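Local structure of type-iv like competence pilin ttha1218 (Thermus thermophilus, 5G25) at residues Gly41-Thr46 against Leu75-Lys80. The protein is a type IV-like competence pilin, here its soluble domain, and probably takes part in the pilus-dependent uptake of DNA during natural competence. Numbering follows the deposited sequence.
Sequences GGKQGT and LRVEEK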
ATOM      1  N   GLY A  41      -2.979 -16.113  -1.536  1.00 50.44           N
ATOM      2  CA  GLY A  41      -3.275 -17.117  -2.541  1.00 57.35           C
ATOM      3  C   GLY A  41      -2.331 -18.306  -2.478  1.00 58.67           C
ATOM      4  O   GLY A  41      -1.991 -18.890  -3.499  1.00 58.91           O
ATOM      5  N   GLY A  42      -1.880 -18.640  -1.278  1.00 58.96           N
ATOM      6  CA  GLY A  42      -1.015 -19.789  -1.090  1.00 59.64           C
ATOM      7  C   GLY A  42       0.469 -19.544  -1.303  1.00 56.83           C
ATOM      8  O   GLY A  42       1.264 -20.453  -1.103  1.00 57.24           O
ATOM      9  N   LYS A  43       0.854 -18.328  -1.685  1.00 53.03           N
ATOM     10  CA  LYS A  43       2.260 -18.013  -1.939  1.00 51.47           C
ATOM     11  C   LYS A  43       2.802 -16.963  -0.973  1.00 55.26           C
ATOM     12  O   LYS A  43       2.055 -16.127  -0.462  1.00 54.01           O
ATOM     13  CB  LYS A  43       2.436 -17.510  -3.370  1.00 60.77           C
ATOM     14  CG  LYS A  43       1.886 -18.432  -4.446  1.00 78.25           C
ATOM     15  CD  LYS A  43       2.478 -19.836  -4.367  1.00 91.16           C
ATOM     16  CE  LYS A  43       2.084 -20.680  -5.575  1.00 97.52           C
ATOM     17  NZ  LYS A  43       2.525 -20.056  -6.854  1.00 97.93           N
ATOM     18  N   GLN A  44       4.115 -16.982  -0.755  1.00 51.70           N
ATOM     19  CA  GLN A  44       4.754 -15.980   0.075  1.00 53.93           C
ATOM     20  C   GLN A  44       4.916 -14.681  -0.707  1.00 53.25           C
ATOM     21  O   GLN A  44       5.275 -14.682  -1.884  1.00 52.39           O
ATOM     22  CB  GLN A  44       6.124 -16.467   0.577  1.00 61.33           C
ATOM     23  CG  GLN A  44       6.433 -16.053   2.014  1.00 69.94           C
ATOM     24  CD  GLN A  44       5.440 -16.681   2.980  1.00 81.79           C
ATOM     25  OE1 GLN A  44       4.935 -17.785   2.728  1.00 69.76           O
ATOM     26  NE2 GLN A  44       5.129 -15.973   4.072  1.00 83.35           N
ATOM     27  N   GLY A  45       4.654 -13.561  -0.056  1.00 45.14           N
ATOM     28  CA  GLY A  45       5.005 -12.294  -0.656  1.00 39.90           C
ATOM     29  C   GLY A  45       5.253 -11.244   0.381  1.00 36.69           C
ATOM     30  O   GLY A  45       5.473 -11.539   1.534  1.00 41.56           O
ATOM     31  N   THR A  46       5.162  -9.992  -0.019  1.00 39.85           N
ATOM     32  CA  THR A  46       5.512  -8.923   0.875  1.00 42.83           C
ATOM     33  C   THR A  46       4.695  -7.669   0.565  1.00 42.86           C
ATOM     34  O   THR A  46       4.279  -7.436  -0.587  1.00 41.26           O
ATOM     35  CB  THR A  46       7.041  -8.624   0.780  1.00 40.58           C
ATOM     36  OG1 THR A  46       7.488  -7.960   1.968  1.00 48.92           O
ATOM     37  CG2 THR A  46       7.365  -7.789  -0.366  1.00 35.08           C
ATOM     38  N   LEU A  75       2.589  -4.296  -3.196  1.00 41.74           N
ATOM     39  CA  LEU A  75       2.347  -5.682  -2.845  1.00 47.84           C
ATOM     40  C   LEU A  75       3.064  -6.545  -3.887  1.00 49.33           C
ATOM     41  O   LEU A  75       2.902  -6.316  -5.097  1.00 49.10           O
ATOM     42  CB  LEU A  75       0.835  -5.941  -2.897  1.00 47.72           C
ATOM     43  CG  LEU A  75       0.133  -6.836  -1.895  1.00 54.81           C
ATOM     44  CD1 LEU A  75       0.662  -6.636  -0.482  1.00 53.32           C
ATOM     45  CD2 LEU A  75      -1.366  -6.532  -1.957  1.00 50.31           C
ATOM     46  N   ARG A  76       3.856  -7.514  -3.419  1.00 48.61           N
ATOM     47  CA  ARG A  76       4.639  -8.408  -4.290  1.00 52.21           C
ATOM     48  C   ARG A  76       4.464  -9.842  -3.852  1.00 53.64           C
ATOM     49  O   ARG A  76       4.697 -10.181  -2.696  1.00 59.84           O
ATOM     50  CB  ARG A  76       6.135  -8.080  -4.242  1.00 51.36           C
ATOM     51  CG  ARG A  76       6.511  -6.814  -4.985  1.00 62.59           C
ATOM     52  CD  ARG A  76       8.023  -6.610  -5.096  1.00 65.76           C
ATOM     53  NE  ARG A  76       8.411  -5.852  -6.297  1.00 66.95           N
ATOM     54  CZ  ARG A  76       8.867  -4.597  -6.299  1.00 73.20           C
ATOM     55  NH1 ARG A  76       9.009  -3.912  -5.151  1.00 82.80           N
ATOM     56  NH2 ARG A  76       9.203  -4.023  -7.458  1.00 66.02           N
ATOM     57  N   VAL A  77       4.045 -10.681  -4.785  1.00 54.97           N
ATOM     58  CA  VAL A  77       3.903 -12.105  -4.547  1.00 57.74           C
ATOM     59  C   VAL A  77       4.604 -12.780  -5.723  1.00 56.43           C
ATOM     60  O   VAL A  77       4.142 -12.703  -6.864  1.00 52.45           O
ATOM     61  CB  VAL A  77       2.420 -12.516  -4.453  1.00 57.83           C
ATOM     62  CG1 VAL A  77       2.297 -14.001  -4.168  1.00 56.59           C
ATOM     63  CG2 VAL A  77       1.718 -11.710  -3.368  1.00 61.43           C
ATOM     64  N   GLU A  78       5.760 -13.382  -5.439  1.00 63.67           N
ATOM     65  CA  GLU A  78       6.622 -13.949  -6.474  1.00 55.75           C
ATOM     66  C   GLU A  78       6.946 -12.887  -7.511  1.00 46.97           C
ATOM     67  O   GLU A  78       7.362 -11.789  -7.154  1.00 55.83           O
ATOM     68  CB  GLU A  78       5.996 -15.208  -7.079  1.00 57.98           C
ATOM     69  CG  GLU A  78       5.675 -16.254  -6.012  1.00 74.08           C
ATOM     70  CD  GLU A  78       5.501 -17.664  -6.560  1.00 83.24           C
ATOM     71  OE1 GLU A  78       5.546 -17.848  -7.797  1.00 91.39           O
ATOM     72  OE2 GLU A  78       5.319 -18.594  -5.742  1.00 86.26           O
ATOM     73  N   GLU A  79       6.767 -13.180  -8.790  1.00 47.27           N
ATOM     74  CA  GLU A  79       7.014 -12.163  -9.805  1.00 55.62           C
ATOM     75  C   GLU A  79       5.831 -11.188  -9.987  1.00 58.65           C
ATOM     76  O   GLU A  79       5.958 -10.207 -10.717  1.00 61.83           O
ATOM     77  CB  GLU A  79       7.356 -12.818 -11.146  1.00 67.66           C
ATOM     78  CG  GLU A  79       6.180 -13.009 -12.109  1.00 76.48           C
ATOM     79  CD  GLU A  79       5.275 -14.184 -11.756  1.00 88.87           C
ATOM     80  OE1 GLU A  79       5.154 -14.531 -10.551  1.00 88.90           O
ATOM     81  OE2 GLU A  79       4.679 -14.761 -12.700  1.00 89.17           O
ATOM     82  N   LYS A  80       4.686 -11.452  -9.352  1.00 54.06           N
ATOM     83  CA  LYS A  80       3.514 -10.575  -9.538  1.00 58.69           C
ATOM     84  C   LYS A  80       3.655  -9.321  -8.692  1.00 54.02           C
ATOM     85  O   LYS A  80       4.147  -9.335  -7.565  1.00 56.05           O
ATOM     86  CB  LYS A  80       2.201 -11.294  -9.193  1.00 59.45           C
ATOM     87  CG  LYS A  80       1.870 -12.448 -10.123  1.00 67.08           C
ATOM     88  CD  LYS A  80       1.504 -11.957 -11.518  1.00 73.03           C
ATOM     89  CE  LYS A  80       1.004 -13.102 -12.394  1.00 85.69           C
ATOM     90  NZ  LYS A  80       0.742 -12.685 -13.799  1.00 83.89           N
TER
HETATM   91  O   HOH W   1       7.475 -13.440  -3.171  1.00 51.50           O
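Thr46 and Arg76 face each other as an antiparallel hydrogen-bonded pair, and their side chains leave the same face of the sheet side by side, with Thr46 CG2 4.1 Å from Arg76 CB. Two backbone bonds close the pair: Thr46 N gives its hydrogen to Arg76 O at 2.7 Å, and Arg76 N returns one to Thr46 O. Beyond CB the arginine chain runs out extended and leaves the threonine behind.

Toward the strand ends the pairing changes character. Gly45 CA sits 3.0 Å from Arg76 O, and a side chain on the glycine would run into that oxygen and into Val77 CG2. One residue on, a water replaces direct pairing: it donates to Gln44 O and accepts from Glu78 N, each at 2.8 Å.

Side chains complete the closure. Val77 CG1, anti to its own backbone N (chi1 -179°), meets Lys43 CB at 3.6 Å, while the lysine bends at chi2 and chi4 and wraps its methylenes past one carboxylate oxygen of Glu78. Lys43 NZ ends 3.3 Å from Glu78 OE2, a salt bridge whose hydrogen bond is weak, between two exposed residues.

Val77 also packs on Val12 and Met16 of helix 11-24. Val77 to Lys80 form the type II' turn of the hairpin of strands 70-77 and 80-87, and the contact lays the end of strand 70-77 against the start of strand 43-54, within the antiparallel sheet that packs against an N-terminal helix, as in the globular domains of type IV pilins.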